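Long-range contacts in Card1 endonuclease domain-containing protein (Vibrio cholerae, PDB 1XMX), which is of unknown function but carries a Card1-like domain of the PD-(D/E)XK nuclease class and probably binds nucleic acid: residues Gly152-Phe157 with Asn278-Arg283; Asn292-Val296 with Ile306-Lys310. All coordinates share one frame; numbering follows the deposited sequence.

Following the chain from its N terminus, contact 1 comes first: 152-157, just after helix 144-150, joins 278-283 and closes a loop of 120 mostly helical residues. Contact 2 then opens further on, closing only the nine residues, mostly strand, at the tip of the hairpin 288-300/303-310. The two are therefore in series, neither nested nor crossing. They meet in one mixed sheet, because strand 279-285 also pairs with strand 288-300: N278 and V279 both face L294 in a G1 beta bulge, beside the corner at D295. Contact 1 thus adds the remote strand 154-156 to the sheet of the Card1-like endonuclease domain, and contact 2 links its hairpin strands.

Contact 1. Residues Gly152-Phe157 with Asn278-Arg283; sequences GARGEF and NVQVYR
A bend at chi3 (84°) turns the guanidinium of R154 over one face of the Y282 ring, while E156, extended beyond CG, runs along the same face of the sheet to meet both. Guanidinium and ring stack almost parallel, with planes 8° apart and R154 NH2 3.6 Å from Y282 CG. The long, flat-ended arginine suits this cation-pi arrangement, and E156 helps to fix it: R154 NH1 makes a salt bridge to E156 OE2 at 2.9 Å. The E156 carboxylate is inclined to the tyrosine ring, its CD 3.3 Å from Y282 CE1. Beneath these side chains the antiparallel backbones are joined by reciprocal bonds in the pairs R154-Y282 and E156-Q280. Between them, G155 CA makes a CA-H...O contact of 3.0 Å with Q280 O; glycine fits here because V279 CG1 fills the side where a side chain would stand. Apolar groups flank the pairing: F157 CE2 packs 3.5 Å from V279 CG1, and small A153 puts CB 3.8 Å from V281 CG1. G152 completes the Schellman motif ending helix 144-150, whose I144 and A145 touch F157; L332 of helix 321-333 packs on A153 and V281, and strand 288-300 pairs with the other edge of strand 279-285.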
loop_
_atom_site.group_PDB
_atom_site.type_symbol
_atom_site.label_atom_id
_atom_site.label_comp_id
_atom_site.label_asym_id
_atom_site.label_seq_id
_atom_site.Cartn_x
_atom_site.Cartn_y
_atom_site.Cartn_z
ATOM N N GLY A 152 10.995 -6.599 1.229
ATOM C CA GLY A 152 11.672 -7.299 2.321
ATOM C C GLY A 152 10.858 -7.537 3.568
ATOM O O GLY A 152 11.426 -7.826 4.639
ATOM N N ALA A 153 9.541 -7.468 3.410
ATOM C CA ALA A 153 8.586 -7.525 4.489
ATOM C C ALA A 153 7.614 -8.632 4.124
ATOM O O ALA A 153 7.672 -9.191 3.025
ATOM C CB ALA A 153 7.848 -6.186 4.620
ATOM N N ARG A 154 6.761 -9.006 5.043
ATOM C CA ARG A 154 5.737 -9.977 4.701
ATOM C C ARG A 154 4.467 -9.602 5.440
ATOM O O ARG A 154 4.521 -9.245 6.624
ATOM C CB ARG A 154 6.188 -11.360 5.114
ATOM C CG ARG A 154 5.079 -12.192 5.660
ATOM C CD ARG A 154 5.647 -13.464 6.171
ATOM N NE ARG A 154 6.161 -13.348 7.524
ATOM C CZ ARG A 154 5.440 -13.691 8.580
ATOM N NH1 ARG A 154 4.199 -14.141 8.395
ATOM N NH2 ARG A 154 5.945 -13.577 9.807
ATOM N N GLY A 155 3.333 -9.669 4.752
ATOM C CA GLY A 155 2.061 -9.277 5.372
ATOM C C GLY A 155 1.238 -10.498 5.689
ATOM O O GLY A 155 1.344 -11.502 4.997
ATOM N N GLU A 156 0.435 -10.417 6.751
ATOM C CA GLU A 156 -0.602 -11.395 7.023
ATOM C C GLU A 156 -1.957 -10.698 6.836
ATOM O O GLU A 156 -2.152 -9.591 7.344
ATOM C CB GLU A 156 -0.430 -11.969 8.444
ATOM C CG GLU A 156 0.819 -12.847 8.621
ATOM C CD GLU A 156 1.015 -13.356 10.054
ATOM O OE1 GLU A 156 0.208 -13.010 10.954
ATOM O OE2 GLU A 156 1.990 -14.116 10.297
ATOM N N PHE A 157 -2.867 -11.322 6.084
ATOM C CA PHE A 157 -4.103 -10.651 5.627
ATOM C C PHE A 157 -5.382 -11.291 6.204
ATOM O O PHE A 157 -5.493 -12.511 6.221
ATOM C CB PHE A 157 -4.167 -10.612 4.081
ATOM C CG PHE A 157 -3.001 -9.872 3.424
ATOM C CD1 PHE A 157 -1.796 -10.534 3.133
ATOM C CD2 PHE A 157 -3.116 -8.537 3.079
ATOM C CE1 PHE A 157 -0.744 -9.874 2.514
ATOM C CE2 PHE A 157 -2.065 -7.869 2.437
ATOM C CZ PHE A 157 -0.871 -8.539 2.184
ATOM N N ASN A 278 -6.355 -3.766 7.870
ATOM C CA ASN A 278 -5.516 -4.169 8.997
ATOM C C ASN A 278 -4.462 -5.223 8.648
ATOM O O ASN A 278 -4.379 -6.270 9.300
ATOM C CB ASN A 278 -6.372 -4.616 10.192
ATOM C CG ASN A 278 -6.982 -3.430 10.936
ATOM O OD1 ASN A 278 -6.266 -2.490 11.298
ATOM N ND2 ASN A 278 -8.300 -3.467 11.176
ATOM N N VAL A 279 -3.662 -4.933 7.627
ATOM C CA VAL A 279 -2.600 -5.819 7.230
ATOM C C VAL A 279 -1.548 -5.851 8.348
ATOM O O VAL A 279 -1.082 -4.793 8.791
ATOM C CB VAL A 279 -1.967 -5.312 5.919
ATOM C CG1 VAL A 279 -0.991 -6.345 5.393
ATOM C CG2 VAL A 279 -3.063 -5.032 4.875
ATOM N N GLN A 280 -1.226 -7.046 8.850
ATOM C CA GLN A 280 -0.054 -7.226 9.731
ATOM C C GLN A 280 1.233 -7.385 8.899
ATOM O O GLN A 280 1.280 -8.212 8.031
ATOM C CB GLN A 280 -0.239 -8.441 10.638
ATOM C CG GLN A 280 -1.606 -8.491 11.318
ATOM C CD GLN A 280 -1.805 -7.299 12.247
ATOM O OE1 GLN A 280 -2.795 -6.550 12.158
ATOM N NE2 GLN A 280 -0.850 -7.100 13.128
ATOM N N VAL A 281 2.280 -6.610 9.204
ATOM C CA VAL A 281 3.494 -6.553 8.383
ATOM C C VAL A 281 4.669 -6.906 9.292
ATOM O O VAL A 281 4.830 -6.310 10.374
ATOM C CB VAL A 281 3.784 -5.126 7.830
ATOM C CG1 VAL A 281 5.030 -5.121 6.877
ATOM C CG2 VAL A 281 2.575 -4.518 7.186
ATOM N N TYR A 282 5.458 -7.879 8.853
ATOM C CA TYR A 282 6.617 -8.375 9.567
ATOM C C TYR A 282 7.908 -8.154 8.755
ATOM O O TYR A 282 7.907 -8.357 7.532
ATOM C CB TYR A 282 6.426 -9.879 9.865
ATOM C CG TYR A 282 5.201 -10.191 10.706
ATOM C CD1 TYR A 282 3.965 -10.456 10.113
ATOM C CD2 TYR A 282 5.283 -10.218 12.092
ATOM C CE1 TYR A 282 2.834 -10.745 10.889
ATOM C CE2 TYR A 282 4.157 -10.489 12.896
ATOM C CZ TYR A 282 2.931 -10.753 12.282
ATOM O OH TYR A 282 1.820 -11.026 13.068
ATOM N N ARG A 283 8.987 -7.723 9.434
ATOM C CA ARG A 283 10.321 -7.655 8.830
ATOM C C ARG A 283 11.336 -8.288 9.775
ATOM O O ARG A 283 11.387 -7.924 10.948
ATOM C CB ARG A 283 10.717 -6.211 8.506
ATOM C CG ARG A 283 9.893 -5.596 7.373
ATOM C CD ARG A 283 10.119 -4.098 7.182
ATOM N NE ARG A 283 9.644 -3.323 8.317
ATOM C CZ ARG A 283 9.653 -1.991 8.437
ATOM N NH1 ARG A 283 10.121 -1.199 7.488
ATOM N NH2 ARG A 283 9.192 -1.438 9.556
#

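Contact 2. Residues Asn292-Val296 with Ile306-Lys310; sequences NELDV and IIECK
D295 points its side chain across to the facing strand, where its carboxylate bonds to the backbone N-H of C309 and lies against E308 CG. OD2 of D295 accepts the N-H of C309 at 3.0 Å through its anti lone pair. A short acidic residue suits this place: it can bond to a backbone N-H where the chain turns a corner. E308 starts away from the aspartate, with CG anti to its backbone N (chi1 -170°), yet E308 CG still lies 3.6 Å from D295 OD2. On the next residues the strands do pair: V296 N bonds to I307 O at 3.1 Å, and I307 N returns a shorter bond to V296 O at 2.8 Å. The two beta-branched side chains of this pair stand on the same face, V296 CB 4.2 Å from I307 CB, while the L294 and I306 side chains cross obliquely, L294 CD2 3.9 Å from I306 CG2. D295 and the E308-C309-K310 sequence match the D...EXK signature, and D295 OD2 lies 5.1 Å from E308 OE2, which is consistent with the acidic site of that nuclease class; nearby E255 probably belongs to the same cluster. Helix 243-266 covers V296, I307 and C309 through V258, helix 321-333 contacts L294 and E308 through L332 and L325, and strand 338-343 runs parallel to strand 303-310 as its next neighbour.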
loop_
_atom_site.group_PDB
_atom_site.type_symbol
_atom_site.label_atom_id
_atom_site.label_comp_id
_atom_site.label_asym_id
_atom_site.label_seq_id
_atom_site.Cartn_x
_atom_site.Cartn_y
_atom_site.Cartn_z
ATOM N N ASN A 292 4.437 -4.072 12.149
ATOM C CA ASN A 292 3.674 -2.877 11.902
ATOM C C ASN A 292 2.274 -3.306 11.501
ATOM O O ASN A 292 2.075 -4.455 11.188
ATOM C CB ASN A 292 4.312 -2.064 10.784
ATOM C CG ASN A 292 5.587 -1.345 11.229
ATOM O OD1 ASN A 292 5.551 -0.407 12.065
ATOM N ND2 ASN A 292 6.722 -1.762 10.652
ATOM N N GLU A 293 1.302 -2.391 11.542
ATOM C CA GLU A 293 -0.052 -2.690 11.032
ATOM C C GLU A 293 -0.486 -1.628 10.046
ATOM O O GLU A 293 -0.384 -0.461 10.342
ATOM C CB GLU A 293 -1.085 -2.757 12.159
ATOM C CG GLU A 293 -2.511 -2.928 11.639
ATOM C CD GLU A 293 -3.487 -3.171 12.757
ATOM O OE1 GLU A 293 -3.898 -2.194 13.434
ATOM O OE2 GLU A 293 -3.834 -4.353 12.972
ATOM N N LEU A 294 -0.981 -2.020 8.877
ATOM C CA LEU A 294 -1.503 -1.043 7.915
ATOM C C LEU A 294 -3.034 -1.025 8.013
ATOM O O LEU A 294 -3.698 -2.021 7.712
ATOM C CB LEU A 294 -1.026 -1.358 6.471
ATOM C CG LEU A 294 0.419 -1.703 6.232
ATOM C CD1 LEU A 294 0.705 -1.998 4.785
ATOM C CD2 LEU A 294 1.337 -0.598 6.659
ATOM N N ASP A 295 -3.592 0.083 8.510
ATOM C CA ASP A 295 -5.027 0.149 8.758
ATOM C C ASP A 295 -5.822 -0.166 7.476
ATOM O O ASP A 295 -6.626 -1.097 7.454
ATOM C CB ASP A 295 -5.423 1.478 9.429
ATOM C CG ASP A 295 -4.788 1.651 10.813
ATOM O OD1 ASP A 295 -4.389 0.640 11.436
ATOM O OD2 ASP A 295 -4.640 2.800 11.288
ATOM N N VAL A 296 -5.582 0.602 6.414
ATOM C CA VAL A 296 -6.104 0.269 5.089
ATOM C C VAL A 296 -4.937 0.425 4.150
ATOM O O VAL A 296 -4.252 1.459 4.141
ATOM C CB VAL A 296 -7.270 1.198 4.632
ATOM C CG1 VAL A 296 -7.871 0.735 3.225
ATOM C CG2 VAL A 296 -8.341 1.263 5.696
ATOM N N ILE A 306 -0.911 3.693 1.502
ATOM C CA ILE A 306 -1.252 3.343 2.887
ATOM C C ILE A 306 -2.066 4.437 3.595
ATOM O O ILE A 306 -1.719 5.639 3.603
ATOM C CB ILE A 306 0.018 3.128 3.753
ATOM C CG1 ILE A 306 0.914 2.062 3.161
ATOM C CG2 ILE A 306 -0.369 2.657 5.231
ATOM C CD1 ILE A 306 2.328 2.190 3.797
ATOM N N ILE A 307 -3.097 3.996 4.291
ATOM C CA ILE A 307 -3.928 4.920 5.038
ATOM C C ILE A 307 -3.895 4.505 6.511
ATOM O O ILE A 307 -4.239 3.341 6.850
ATOM C CB ILE A 307 -5.371 4.897 4.509
ATOM C CG1 ILE A 307 -5.383 5.203 3.017
ATOM C CG2 ILE A 307 -6.254 5.934 5.303
ATOM C CD1 ILE A 307 -6.733 4.931 2.343
ATOM N N GLU A 308 -3.443 5.436 7.356
ATOM C CA GLU A 308 -3.535 5.266 8.790
ATOM C C GLU A 308 -4.812 5.977 9.216
ATOM O O GLU A 308 -5.037 7.135 8.819
ATOM C CB GLU A 308 -2.388 5.970 9.508
ATOM C CG GLU A 308 -2.326 5.593 10.999
ATOM C CD GLU A 308 -1.032 6.005 11.662
ATOM O OE1 GLU A 308 -0.080 6.357 10.934
ATOM O OE2 GLU A 308 -0.961 5.992 12.923
ATOM N N CYS A 309 -5.643 5.280 9.988
ATOM C CA CYS A 309 -6.807 5.892 10.665
ATOM C C CYS A 309 -6.532 6.150 12.168
ATOM O O CYS A 309 -6.073 5.261 12.869
ATOM C CB CYS A 309 -8.056 5.043 10.456
ATOM S SG CYS A 309 -8.324 4.771 8.693
ATOM N N LYS A 310 -6.711 7.391 12.606
ATOM C CA LYS A 310 -6.733 7.722 14.024
ATOM C C LYS A 310 -8.131 8.193 14.454
ATOM O O LYS A 310 -8.792 8.987 13.763
ATOM C CB LYS A 310 -5.681 8.769 14.389
ATOM C CG LYS A 310 -4.241 8.219 14.369
ATOM C CD LYS A 310 -3.237 9.296 14.768
ATOM C CE LYS A 310 -3.211 9.575 16.260
ATOM N NZ LYS A 310 -3.410 8.269 17.003
#